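PDB 7BGL: YecR from Salmonella typhimurium, which is of unknown function but, as a YecR-like lipoprotein, is probably lipid-anchored, and is found here within an assembly of 78 protein chains. Local coordinates for residues R20-S25 / S46-Y51; G32-T37 / G55-E60; Y38-F43 / T90-S95; A69-Q74 / L94-R99. One frame throughout, in Å; residues are numbered along the deposited sequence.

Interaction 1: residues R20-S25 / S46-Y51; sequences RQAQVS and SRTDDY
The backbone carbonyl of Arg47 is the focus of the guanidinium of Arg20, whose NH2 appears to donate a hydrogen bond to it near the plane of the group, although Arg20 NH2 to Arg47 O measures only 2.3 Å, too short for the exact geometry to be trusted. The next carbonyl takes a different position: Thr48 O lies over one face of the same guanidinium, 2.7 Å from Arg20 NE but at too poor an angle for a hydrogen bond. A bend at chi2 (-65°) and another at chi3 fold the Arg20 chain back so that its end can meet two successive peptide oxygens. Like charges also come close, with Arg20 NH2 above the face of the Arg47 guanidinium, which turns its own polar end to Thr17 O.

Packing is carried by Thr48. Its CG2 rests 3.9 Å from Arg20 CD, while its OG1, set beside the backbone N at chi1 -63°, faces Ala22 CB at 3.2 Å. Further along, Asp49 OD1 appears to accept from Tyr51 N in an Asx turn.

That turn leads to Tyr51, the N-cap of helix 52-63. Residues 20-22 run into outer strand 23-28, which pairs with strand 33-41 through Gln23 and Thr37, while Ala22 touches Tyr38, and Val24 touches Leu36 as well as Thr56 and Glu60 of the helix.

Interaction 2: residues G32-T37 / G55-E60; sequences GIVRLT and GTATRE
Apolar packing between Val34 and the helix residues Ala57 and Glu60 makes one half of this contact. Val34 meets Glu60 at about a right angle, using the aliphatic root of the acid: Val34 CG2 is 3.9 Å from Glu60 CB. The other branch, CG1, stands anti to the backbone N (chi1 173°); it touches Glu60 CB as well, and Val34 CG1 lies 4.3 Å from Ala57 CA.

In the second kind of meeting a methyl group faces a hydroxyl. Leu36 CD1 lies 3.0 Å from Thr56 OG1, with the two side chains meeting at a slant. The oxygen is already engaged within the helix, hydrogen-bonded mainly to Ser53 O, with Val52 O also within bonding reach; chi1 of 59° swings it between the backbone N and the carbonyl carbon, from where it can reach them.

The arrangement is that of a helix laid on one face of an antiparallel sheet: strand 33-37 and helix 55-60 approach to 9.0 Å between axes and run at 143°. Strand alternation sends Val34 and Leu36 to the helix, and Trp96 of the next strand adjoins both Leu36 and Ala57.

Polar bonds inside the segments belong to the helix. Gly55 O accepts from Arg59 N at 2.9 Å; the hydroxyl of Thr58 also bonds to it, modelled very short, and to His54 O. On the sheet's other face, Ile33 CG2 sits 3.9 Å above the Arg35 guanidinium plane, and Arg35 NH2 hydrogen-bonds to the backbone of a chain of another protein.

Interaction 3: residues Y38-F43 / T90-S95; sequences YNQPLF and TRFTLS
Tyr38 and Phe92 exchange two backbone hydrogen bonds, making one hydrogen-bonded pair of the antiparallel ladder between the two central strands of a four-stranded sheet. Phe92 N to Tyr38 O is 2.9 Å and almost straight, at 175°. Two residues on, Gln40 and Thr90 form another hydrogen-bonded pair, with Gln40 N to Thr90 O at 2.9 Å and more bent. Between these rungs Asn39 and Arg91 make the non-hydrogen-bonded pair, where the CA atoms of Asn39 and Arg91 point C-H groups at the carbonyls of Thr90 and Tyr38.

On the face that carries Asn39 and Arg91 the two side chains run side by side in the same direction, their flat groups turned only 20° apart. Asn39 OD1 lies 2.9 Å from Arg91 NE. The Arg91 backbone also hydrogen-bonds with Thr78 of strand 76-82, the neighbour on the other edge of its strand.

On the face of Tyr38, Gln40, Thr90 and Phe92 the contact is mainly packing. With chi1 at 52° the Tyr38 ring is folded across its neighbour strand, so that Phe92 CB comes over one face of it in a CH-pi placement, modelled too tightly for its distance to carry weight. The two rings are near parallel but slid apart, centroids 5.6 Å from each other, and therefore barely overlap. Gln40 lays its aliphatic chain obliquely on Phe92, with Gln40 CB 3.6 Å from Phe92 CE1. At the in-plane edge of the Tyr38 ring, CE1 meets Leu94 CG at 3.8 Å.

Interaction 4: residues A69-Q74 / L94-R99; sequences AVSFGQ and LSWQCR
Ser71 lies over one face of the Trp96 indole, with its CA making a CH-pi contact 4.0 Å from the centroid of the six-membered ring. Its hydroxyl is over the same ring system, with Ser71 OG modelled 2.9 Å from Trp96 CZ3, an approach too tight to carry weight, while the backbone of Ala69 and Val70 passes the indole edge. Trp96 thus has the incoming loop wrapped about its benzene side, and Ala69 CB adds an apolar touch 4.0 Å from Trp96 CB. The Phe72 ring stands edge-on to the strand: Trp96 N lies near its plane, 3.3 Å from Phe72 CE2. Ser95 OG sits obliquely by Phe72 CZ, and Gln97 CB is 3.8 Å from Phe72 CD2. A third flat group, the Arg99 guanidinium, receives Val70 CG2 at its edge.

One backbone bond fixes the two segments together. Gln97 N donates to Val70 O at 3.1 Å and 155°, in the plane of the carbonyl, and the same oxygen is met by the C-H of Trp96 CA. Next to it, Ser71 O and Ser95 O are modelled too close for two acceptors, so their spacing is doubtful.

Trp96 also meets the His54 ring and packs on Ser53 and Ala57 of helix 52-63; Phe72 packs on a chain of another protein. Cys98 forms a disulfide with Cys61 of that helix. The arrangement is that of a small alpha+beta domain, a helix on an antiparallel sheet, in which the loop returning from the helix lines a central strand and a disulfide ties strand end to helix.

All four contacts reach one antiparallel sheet, ordered 23-28, 33-41, 87-97, 76-82, with helix 52-63 on one face. Interactions 2 and 3 use successive parts of strand 33-41, and interactions 3 and 4 share Leu94 and Ser95 on strand 87-97. Interactions 2 and 4 have centres about 8 Å apart, on the same side of the chain's centre, whereas interaction 3 lies across it, about 16 and 17 Å from them. Interaction 1, centred about 9 Å from interaction 3 and 11 Å from interaction 2, touches both but not interaction 4. Along the chain, interactions 1, 2 and 3 interleave; interaction 4 opens after 1 and 2 have closed and ends on the same stretch as 3. Sequence-distant segments thus meet on one sheet.

Interaction 1: residues R20-S25 / S46-Y51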
loop_
_atom_site.group_PDB
_atom_site.type_symbol
_atom_site.label_atom_id
_atom_site.label_comp_id
_atom_site.label_asym_id
_atom_site.label_seq_id
_atom_site.Cartn_x
_atom_site.Cartn_y
_atom_site.Cartn_z
ATOM N N ARG C 20 96.295 -47.800 36.261
ATOM C CA ARG C 20 97.201 -46.784 36.783
ATOM C C ARG C 20 97.367 -45.694 35.729
ATOM O O ARG C 20 96.584 -45.600 34.777
ATOM C CB ARG C 20 98.550 -47.403 37.170
ATOM C CG ARG C 20 98.536 -48.215 38.455
ATOM C CD ARG C 20 98.229 -47.352 39.665
ATOM N NE ARG C 20 96.915 -47.647 40.221
ATOM C CZ ARG C 20 96.643 -48.702 40.977
ATOM N NH1 ARG C 20 97.575 -49.589 41.287
ATOM N NH2 ARG C 20 95.405 -48.873 41.433
ATOM N N GLN C 21 98.398 -44.865 35.902
ATOM C CA GLN C 21 98.822 -43.879 34.907
ATOM C C GLN C 21 97.718 -42.853 34.627
ATOM O O GLN C 21 97.173 -42.754 33.525
ATOM C CB GLN C 21 99.265 -44.579 33.617
ATOM C CG GLN C 21 100.271 -45.696 33.837
ATOM C CD GLN C 21 99.644 -47.073 33.733
ATOM O OE1 GLN C 21 98.680 -47.274 32.995
ATOM N NE2 GLN C 21 100.189 -48.028 34.477
ATOM N N ALA C 22 97.405 -42.086 35.668
ATOM C CA ALA C 22 96.516 -40.937 35.548
ATOM C C ALA C 22 97.348 -39.703 35.215
ATOM O O ALA C 22 98.196 -39.288 36.012
ATOM C CB ALA C 22 95.723 -40.725 36.837
ATOM N N GLN C 23 97.103 -39.119 34.045
ATOM C CA GLN C 23 97.898 -38.012 33.530
ATOM C C GLN C 23 97.082 -36.722 33.532
ATOM O O GLN C 23 95.907 -36.694 33.908
ATOM C CB GLN C 23 98.410 -38.331 32.122
ATOM C CG GLN C 23 99.061 -39.697 31.992
ATOM C CD GLN C 23 98.096 -40.757 31.498
ATOM O OE1 GLN C 23 97.022 -40.444 30.987
ATOM N NE2 GLN C 23 98.476 -42.020 31.649
ATOM N N VAL C 24 97.729 -35.639 33.098
ATOM C CA VAL C 24 97.119 -34.316 33.037
ATOM C C VAL C 24 96.527 -34.103 31.652
ATOM O O VAL C 24 97.023 -34.635 30.652
ATOM C CB VAL C 24 98.147 -33.218 33.382
ATOM C CG1 VAL C 24 97.463 -31.865 33.496
ATOM C CG2 VAL C 24 98.888 -33.564 34.664
ATOM N N SER C 25 95.454 -33.315 31.587
ATOM C CA SER C 25 94.785 -33.032 30.323
ATOM C C SER C 25 94.436 -31.567 30.105
ATOM O O SER C 25 94.147 -31.194 28.962
ATOM C CB SER C 25 93.497 -33.860 30.201
ATOM O OG SER C 25 92.700 -33.735 31.366
ATOM N N SER C 46 89.975 -48.620 38.112
ATOM C CA SER C 46 91.122 -47.720 38.076
ATOM C C SER C 46 91.192 -46.805 39.294
ATOM O O SER C 46 90.230 -46.096 39.608
ATOM C CB SER C 46 91.089 -46.882 36.797
ATOM O OG SER C 46 90.072 -45.898 36.859
ATOM N N ARG C 47 92.336 -46.819 39.985
ATOM C CA ARG C 47 92.612 -45.858 41.054
ATOM C C ARG C 47 94.134 -45.782 41.182
ATOM O O ARG C 47 94.747 -46.675 41.771
ATOM C CB ARG C 47 91.950 -46.274 42.360
ATOM C CG ARG C 47 92.431 -47.608 42.915
ATOM C CD ARG C 47 91.681 -48.780 42.304
ATOM N NE ARG C 47 92.001 -50.035 42.973
ATOM C CZ ARG C 47 92.061 -51.214 42.368
ATOM N NH1 ARG C 47 91.826 -51.339 41.072
ATOM N NH2 ARG C 47 92.369 -52.294 43.081
ATOM N N THR C 48 94.730 -44.726 40.625
ATOM C CA THR C 48 96.178 -44.735 40.450
ATOM C C THR C 48 96.920 -44.821 41.779
ATOM O O THR C 48 97.487 -45.869 42.104
ATOM C CB THR C 48 96.627 -43.488 39.685
ATOM O OG1 THR C 48 96.061 -43.500 38.367
ATOM C CG2 THR C 48 98.144 -43.445 39.579
ATOM N N ASP C 49 96.927 -43.739 42.557
ATOM C CA ASP C 49 97.380 -43.835 43.939
ATOM C C ASP C 49 96.679 -42.878 44.893
ATOM O O ASP C 49 97.017 -42.877 46.079
ATOM C CB ASP C 49 98.905 -43.627 44.010
ATOM C CG ASP C 49 99.294 -42.167 44.085
ATOM O OD1 ASP C 49 98.524 -41.313 43.599
ATOM O OD2 ASP C 49 100.376 -41.870 44.634
ATOM N N ASP C 50 95.729 -42.065 44.429
ATOM C CA ASP C 50 95.050 -41.092 45.280
ATOM C C ASP C 50 95.980 -39.964 45.724
ATOM O O ASP C 50 95.545 -39.038 46.414
ATOM C CB ASP C 50 94.446 -41.783 46.504
ATOM C CG ASP C 50 93.660 -43.027 46.142
ATOM O OD1 ASP C 50 92.653 -42.905 45.413
ATOM O OD2 ASP C 50 94.049 -44.129 46.585
ATOM N N TYR C 51 97.256 -40.027 45.339
ATOM C CA TYR C 51 98.224 -39.021 45.767
ATOM C C TYR C 51 99.023 -38.475 44.588
ATOM O O TYR C 51 99.451 -37.316 44.599
ATOM C CB TYR C 51 99.159 -39.610 46.825
ATOM C CG TYR C 51 100.486 -38.897 46.954
ATOM C CD1 TYR C 51 100.595 -37.717 47.679
ATOM C CD2 TYR C 51 101.631 -39.408 46.360
ATOM C CE1 TYR C 51 101.806 -37.064 47.803
ATOM C CE2 TYR C 51 102.847 -38.762 46.478
ATOM C CZ TYR C 51 102.929 -37.591 47.201
ATOM O OH TYR C 51 104.137 -36.943 47.321
#

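Interaction 2: residues G32-T37 / G55-E60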
loop_
_atom_site.group_PDB
_atom_site.type_symbol
_atom_site.label_atom_id
_atom_site.label_comp_id
_atom_site.label_asym_id
_atom_site.label_seq_id
_atom_site.Cartn_x
_atom_site.Cartn_y
_atom_site.Cartn_z
ATOM N N GLY C 32 91.868 -20.789 37.301
ATOM C CA GLY C 32 92.841 -21.658 37.934
ATOM C C GLY C 32 92.383 -23.097 38.052
ATOM O O GLY C 32 92.322 -23.646 39.157
ATOM N N ILE C 33 92.059 -23.722 36.922
ATOM C CA ILE C 33 91.473 -25.057 36.902
ATOM C C ILE C 33 92.455 -26.024 36.256
ATOM O O ILE C 33 92.947 -25.775 35.150
ATOM C CB ILE C 33 90.124 -25.076 36.160
ATOM C CG1 ILE C 33 89.119 -24.165 36.865
ATOM C CG2 ILE C 33 89.586 -26.494 36.070
ATOM C CD1 ILE C 33 88.819 -24.574 38.289
ATOM N N VAL C 34 92.725 -27.133 36.940
ATOM C CA VAL C 34 93.575 -28.199 36.425
ATOM C C VAL C 34 92.733 -29.459 36.293
ATOM O O VAL C 34 92.003 -29.828 37.218
ATOM C CB VAL C 34 94.795 -28.450 37.334
ATOM C CG1 VAL C 34 95.570 -29.667 36.856
ATOM C CG2 VAL C 34 95.690 -27.221 37.372
ATOM N N ARG C 35 92.826 -30.113 35.140
ATOM C CA ARG C 35 92.053 -31.317 34.864
ATOM C C ARG C 35 92.996 -32.434 34.450
ATOM O O ARG C 35 93.801 -32.261 33.530
ATOM C CB ARG C 35 91.014 -31.069 33.765
ATOM C CG ARG C 35 89.973 -30.022 34.115
ATOM C CD ARG C 35 88.567 -30.556 33.900
ATOM N NE ARG C 35 87.556 -29.692 34.496
ATOM C CZ ARG C 35 87.027 -28.634 33.896
ATOM N NH1 ARG C 35 87.394 -28.275 32.677
ATOM N NH2 ARG C 35 86.106 -27.918 34.536
ATOM N N LEU C 36 92.885 -33.574 35.127
ATOM C CA LEU C 36 93.644 -34.771 34.802
ATOM C C LEU C 36 92.682 -35.857 34.344
ATOM O O LEU C 36 91.521 -35.887 34.755
ATOM C CB LEU C 36 94.456 -35.263 36.004
ATOM C CG LEU C 36 95.078 -34.186 36.894
ATOM C CD1 LEU C 36 95.769 -34.813 38.094
ATOM C CD2 LEU C 36 96.048 -33.327 36.101
ATOM N N THR C 37 93.165 -36.749 33.484
ATOM C CA THR C 37 92.330 -37.802 32.927
ATOM C C THR C 37 93.040 -39.144 33.018
ATOM O O THR C 37 94.266 -39.228 32.904
ATOM C CB THR C 37 91.962 -37.517 31.464
ATOM O OG1 THR C 37 93.157 -37.389 30.684
ATOM C CG2 THR C 37 91.153 -36.235 31.359
ATOM N N GLY C 55 99.796 -34.631 43.504
ATOM C CA GLY C 55 101.124 -34.129 43.191
ATOM C C GLY C 55 101.187 -33.454 41.834
ATOM O O GLY C 55 101.771 -32.377 41.689
ATOM N N THR C 56 100.583 -34.078 40.820
ATOM C CA THR C 56 100.575 -33.487 39.485
ATOM C C THR C 56 99.794 -32.178 39.463
ATOM O O THR C 56 100.204 -31.212 38.809
ATOM C CB THR C 56 99.994 -34.475 38.474
ATOM O OG1 THR C 56 98.660 -34.828 38.861
ATOM C CG2 THR C 56 100.846 -35.733 38.410
ATOM N N ALA C 57 98.659 -32.130 40.164
ATOM C CA ALA C 57 97.886 -30.895 40.226
ATOM C C ALA C 57 98.676 -29.785 40.905
ATOM O O ALA C 57 98.653 -28.632 40.460
ATOM C CB ALA C 57 96.563 -31.138 40.953
ATOM N N THR C 58 99.381 -30.114 41.991
ATOM C CA THR C 58 100.216 -29.121 42.656
ATOM C C THR C 58 101.331 -28.640 41.737
ATOM O O THR C 58 101.647 -27.445 41.703
ATOM C CB THR C 58 100.798 -29.698 43.946
ATOM O OG1 THR C 58 101.500 -30.913 43.654
ATOM C CG2 THR C 58 99.689 -29.987 44.947
ATOM N N ARG C 59 101.944 -29.559 40.988
ATOM C CA ARG C 59 102.985 -29.164 40.045
ATOM C C ARG C 59 102.435 -28.221 38.984
ATOM O O ARG C 59 103.077 -27.223 38.636
ATOM C CB ARG C 59 103.603 -30.401 39.394
ATOM C CG ARG C 59 104.717 -31.040 40.206
ATOM C CD ARG C 59 105.259 -32.281 39.518
ATOM N NE ARG C 59 106.081 -33.087 40.413
ATOM C CZ ARG C 59 106.246 -34.397 40.301
ATOM N NH1 ARG C 59 105.656 -35.089 39.340
ATOM N NH2 ARG C 59 107.023 -35.030 41.176
ATOM N N GLU C 60 101.246 -28.519 38.454
ATOM C CA GLU C 60 100.643 -27.643 37.453
ATOM C C GLU C 60 100.318 -26.274 38.039
ATOM O O GLU C 60 100.554 -25.241 37.397
ATOM C CB GLU C 60 99.387 -28.294 36.875
ATOM C CG GLU C 60 99.667 -29.481 35.967
ATOM C CD GLU C 60 100.350 -29.077 34.676
ATOM O OE1 GLU C 60 99.967 -28.038 34.098
ATOM O OE2 GLU C 60 101.272 -29.798 34.239
#

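Interaction 3: residues Y38-F43 / T90-S95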
loop_
_atom_site.group_PDB
_atom_site.type_symbol
_atom_site.label_atom_id
_atom_site.label_comp_id
_atom_site.label_asym_id
_atom_site.label_seq_id
_atom_site.Cartn_x
_atom_site.Cartn_y
_atom_site.Cartn_z
ATOM N N TYR C 38 92.252 -40.197 33.226
ATOM C CA TYR C 38 92.758 -41.560 33.172
ATOM C C TYR C 38 91.720 -42.451 32.502
ATOM O O TYR C 38 90.554 -42.080 32.351
ATOM C CB TYR C 38 93.136 -42.097 34.562
ATOM C CG TYR C 38 92.064 -41.976 35.620
ATOM C CD1 TYR C 38 91.867 -40.785 36.305
ATOM C CD2 TYR C 38 91.268 -43.063 35.957
ATOM C CE1 TYR C 38 90.896 -40.673 37.281
ATOM C CE2 TYR C 38 90.295 -42.961 36.932
ATOM C CZ TYR C 38 90.114 -41.765 37.592
ATOM O OH TYR C 38 89.145 -41.658 38.562
ATOM N N ASN C 39 92.168 -43.631 32.078
ATOM C CA ASN C 39 91.368 -44.524 31.257
ATOM C C ASN C 39 90.972 -45.774 32.033
ATOM O O ASN C 39 91.682 -46.218 32.940
ATOM C CB ASN C 39 92.128 -44.930 29.990
ATOM C CG ASN C 39 92.567 -43.736 29.168
ATOM O OD1 ASN C 39 92.048 -42.632 29.330
ATOM N ND2 ASN C 39 93.530 -43.952 28.280
ATOM N N GLN C 40 89.823 -46.334 31.662
ATOM C CA GLN C 40 89.329 -47.584 32.220
ATOM C C GLN C 40 88.828 -48.483 31.099
ATOM O O GLN C 40 87.927 -48.092 30.346
ATOM C CB GLN C 40 88.206 -47.324 33.226
ATOM C CG GLN C 40 88.650 -47.268 34.675
ATOM C CD GLN C 40 87.546 -47.676 35.631
ATOM O OE1 GLN C 40 86.552 -48.279 35.228
ATOM N NE2 GLN C 40 87.712 -47.340 36.905
ATOM N N PRO C 41 89.388 -49.684 30.945
ATOM C CA PRO C 41 88.843 -50.626 29.959
ATOM C C PRO C 41 87.417 -51.026 30.303
ATOM O O PRO C 41 86.886 -50.610 31.336
ATOM C CB PRO C 41 89.801 -51.823 30.034
ATOM C CG PRO C 41 91.037 -51.306 30.686
ATOM C CD PRO C 41 90.634 -50.164 31.563
ATOM N N LEU C 42 86.788 -51.831 29.448
ATOM C CA LEU C 42 85.391 -52.196 29.646
ATOM C C LEU C 42 85.180 -52.853 31.005
ATOM O O LEU C 42 84.494 -52.295 31.869
ATOM C CB LEU C 42 84.922 -53.129 28.527
ATOM C CG LEU C 42 83.460 -53.014 28.093
ATOM C CD1 LEU C 42 83.146 -54.016 26.994
ATOM C CD2 LEU C 42 82.522 -53.201 29.276
ATOM N N PHE C 43 85.760 -54.031 31.206
ATOM C CA PHE C 43 85.656 -54.745 32.480
ATOM C C PHE C 43 86.902 -54.516 33.335
ATOM O O PHE C 43 87.604 -55.448 33.724
ATOM C CB PHE C 43 85.417 -56.232 32.230
ATOM C CG PHE C 43 85.947 -56.720 30.913
ATOM C CD1 PHE C 43 87.309 -56.848 30.702
ATOM C CD2 PHE C 43 85.081 -57.051 29.883
ATOM C CE1 PHE C 43 87.799 -57.296 29.490
ATOM C CE2 PHE C 43 85.565 -57.500 28.669
ATOM C CZ PHE C 43 86.926 -57.623 28.473
ATOM N N THR C 90 86.410 -45.956 29.080
ATOM C CA THR C 90 85.773 -44.901 29.856
ATOM C C THR C 90 86.838 -43.935 30.350
ATOM O O THR C 90 87.859 -44.360 30.898
ATOM C CB THR C 90 84.989 -45.473 31.042
ATOM O OG1 THR C 90 83.970 -46.356 30.561
ATOM C CG2 THR C 90 84.345 -44.352 31.842
ATOM N N ARG C 91 86.600 -42.641 30.156
ATOM C CA ARG C 91 87.520 -41.611 30.619
ATOM C C ARG C 91 87.031 -41.046 31.946
ATOM O O ARG C 91 85.879 -40.617 32.058
ATOM C CB ARG C 91 87.645 -40.492 29.584
ATOM C CG ARG C 91 88.358 -40.902 28.308
ATOM C CD ARG C 91 89.865 -40.892 28.494
ATOM N NE ARG C 91 90.566 -41.269 27.273
ATOM C CZ ARG C 91 90.773 -40.456 26.247
ATOM N NH1 ARG C 91 90.343 -39.205 26.260
ATOM N NH2 ARG C 91 91.428 -40.909 25.182
ATOM N N PHE C 92 87.908 -41.049 32.947
ATOM C CA PHE C 92 87.604 -40.504 34.261
ATOM C C PHE C 92 88.454 -39.264 34.487
ATOM O O PHE C 92 89.673 -39.295 34.285
ATOM C CB PHE C 92 87.857 -41.539 35.360
ATOM C CG PHE C 92 86.843 -42.645 35.394
ATOM C CD1 PHE C 92 87.035 -43.799 34.654
ATOM C CD2 PHE C 92 85.698 -42.530 36.162
ATOM C CE1 PHE C 92 86.103 -44.818 34.681
ATOM C CE2 PHE C 92 84.763 -43.546 36.194
ATOM C CZ PHE C 92 84.966 -44.692 35.452
ATOM N N THR C 93 87.806 -38.180 34.907
ATOM C CA THR C 93 88.448 -36.884 35.057
ATOM C C THR C 93 88.501 -36.473 36.522
ATOM O O THR C 93 87.574 -36.729 37.296
ATOM C CB THR C 93 87.711 -35.808 34.252
ATOM O OG1 THR C 93 86.443 -35.537 34.861
ATOM C CG2 THR C 93 87.491 -36.270 32.820
ATOM N N LEU C 94 89.608 -35.834 36.891
ATOM C CA LEU C 94 89.813 -35.284 38.225
ATOM C C LEU C 94 90.084 -33.795 38.084
ATOM O O LEU C 94 90.962 -33.393 37.312
ATOM C CB LEU C 94 90.975 -35.981 38.940
ATOM C CG LEU C 94 90.782 -37.463 39.264
ATOM C CD1 LEU C 94 92.048 -38.050 39.867
ATOM C CD2 LEU C 94 89.597 -37.661 40.197
ATOM N N SER C 95 89.337 -32.983 38.824
ATOM C CA SER C 95 89.437 -31.534 38.745
ATOM C C SER C 95 90.065 -30.977 40.015
ATOM O O SER C 95 89.824 -31.483 41.114
ATOM C CB SER C 95 88.062 -30.901 38.523
ATOM O OG SER C 95 87.147 -31.307 39.527
#

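Interaction 4: residues A69-Q74 / L94-R99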
loop_
_atom_site.group_PDB
_atom_site.type_symbol
_atom_site.label_atom_id
_atom_site.label_comp_id
_atom_site.label_asym_id
_atom_site.label_seq_id
_atom_site.Cartn_x
_atom_site.Cartn_y
_atom_site.Cartn_z
ATOM N N ALA C 69 96.888 -27.040 45.074
ATOM C CA ALA C 69 95.718 -27.574 44.392
ATOM C C ALA C 69 94.820 -28.331 45.364
ATOM O O ALA C 69 95.296 -29.000 46.285
ATOM C CB ALA C 69 96.146 -28.491 43.247
ATOM N N VAL C 70 93.511 -28.220 45.153
ATOM C CA VAL C 70 92.506 -28.878 45.980
ATOM C C VAL C 70 91.592 -29.688 45.072
ATOM O O VAL C 70 91.167 -29.202 44.018
ATOM C CB VAL C 70 91.696 -27.863 46.807
ATOM C CG1 VAL C 70 90.669 -28.580 47.670
ATOM C CG2 VAL C 70 92.624 -27.016 47.665
ATOM N N SER C 71 91.291 -30.925 45.480
ATOM C CA SER C 71 90.453 -31.793 44.657
ATOM C C SER C 71 89.080 -31.175 44.423
ATOM O O SER C 71 88.609 -31.098 43.284
ATOM C CB SER C 71 90.320 -33.166 45.316
ATOM O OG SER C 71 91.542 -33.879 45.268
ATOM N N PHE C 72 88.395 -30.793 45.499
ATOM C CA PHE C 72 87.197 -29.958 45.442
ATOM C C PHE C 72 86.030 -30.640 44.736
ATOM O O PHE C 72 84.914 -30.109 44.736
ATOM C CB PHE C 72 87.524 -28.600 44.789
ATOM C CG PHE C 72 87.278 -28.535 43.294
ATOM C CD1 PHE C 72 85.995 -28.422 42.777
ATOM C CD2 PHE C 72 88.343 -28.534 42.408
ATOM C CE1 PHE C 72 85.779 -28.356 41.415
ATOM C CE2 PHE C 72 88.133 -28.467 41.044
ATOM C CZ PHE C 72 86.850 -28.376 40.548
ATOM N N GLY C 73 86.247 -31.818 44.167
ATOM C CA GLY C 73 85.252 -32.459 43.329
ATOM C C GLY C 73 85.208 -33.966 43.452
ATOM O O GLY C 73 85.727 -34.558 44.402
ATOM N N GLN C 74 84.572 -34.591 42.465
ATOM C CA GLN C 74 84.392 -36.030 42.374
ATOM C C GLN C 74 84.755 -36.500 40.975
ATOM O O GLN C 74 84.594 -35.754 40.003
ATOM C CB GLN C 74 82.941 -36.422 42.688
ATOM C CG GLN C 74 82.726 -37.901 42.954
ATOM C CD GLN C 74 81.259 -38.284 42.951
ATOM O OE1 GLN C 74 80.397 -37.479 42.598
ATOM N NE2 GLN C 74 80.969 -39.518 43.344
ATOM N N LEU C 94 89.608 -35.834 36.891
ATOM C CA LEU C 94 89.813 -35.284 38.225
ATOM C C LEU C 94 90.084 -33.795 38.084
ATOM O O LEU C 94 90.962 -33.393 37.312
ATOM C CB LEU C 94 90.975 -35.981 38.940
ATOM C CG LEU C 94 90.782 -37.463 39.264
ATOM C CD1 LEU C 94 92.048 -38.050 39.867
ATOM C CD2 LEU C 94 89.597 -37.661 40.197
ATOM N N SER C 95 89.337 -32.983 38.824
ATOM C CA SER C 95 89.437 -31.534 38.745
ATOM C C SER C 95 90.065 -30.977 40.015
ATOM O O SER C 95 89.824 -31.483 41.114
ATOM C CB SER C 95 88.062 -30.901 38.523
ATOM O OG SER C 95 87.147 -31.307 39.527
ATOM N N TRP C 96 90.882 -29.939 39.852
ATOM C CA TRP C 96 91.548 -29.273 40.960
ATOM C C TRP C 96 91.468 -27.769 40.748
ATOM O O TRP C 96 91.608 -27.284 39.621
ATOM C CB TRP C 96 93.015 -29.707 41.081
ATOM C CG TRP C 96 93.213 -31.194 41.070
ATOM C CD1 TRP C 96 93.099 -32.029 39.996
ATOM C CD2 TRP C 96 93.560 -32.022 42.185
ATOM N NE1 TRP C 96 93.353 -33.325 40.375
ATOM C CE2 TRP C 96 93.639 -33.347 41.715
ATOM C CE3 TRP C 96 93.812 -31.770 43.538
ATOM C CZ2 TRP C 96 93.957 -34.418 42.546
ATOM C CZ3 TRP C 96 94.129 -32.834 44.362
ATOM C CH2 TRP C 96 94.197 -34.140 43.864
ATOM N N GLN C 97 91.244 -27.038 41.835
ATOM C CA GLN C 97 91.154 -25.582 41.809
ATOM C C GLN C 97 92.376 -25.020 42.524
ATOM O O GLN C 97 92.454 -25.063 43.756
ATOM C CB GLN C 97 89.860 -25.104 42.462
ATOM C CG GLN C 97 89.591 -23.617 42.302
ATOM C CD GLN C 97 89.802 -22.847 43.590
ATOM O OE1 GLN C 97 89.681 -23.399 44.683
ATOM N NE2 GLN C 97 90.117 -21.563 43.467
ATOM N N CYS C 98 93.326 -24.497 41.754
ATOM C CA CYS C 98 94.534 -23.941 42.344
ATOM C C CYS C 98 94.195 -22.726 43.199
ATOM O O CYS C 98 93.363 -21.894 42.827
ATOM C CB CYS C 98 95.534 -23.556 41.255
ATOM S SG CYS C 98 95.947 -24.873 40.086
ATOM N N ARG C 99 94.845 -22.629 44.355
ATOM C CA ARG C 99 94.596 -21.529 45.280
ATOM C C ARG C 99 95.885 -21.060 45.946
ATOM O O ARG C 99 96.862 -20.736 45.269
ATOM C CB ARG C 99 93.578 -21.945 46.344
ATOM C CG ARG C 99 92.143 -21.979 45.845
ATOM C CD ARG C 99 91.157 -22.109 46.993
ATOM N NE ARG C 99 91.334 -23.353 47.729
ATOM C CZ ARG C 99 90.579 -23.732 48.751
ATOM N NH1 ARG C 99 89.575 -22.987 49.184
ATOM N NH2 ARG C 99 90.835 -24.891 49.354
#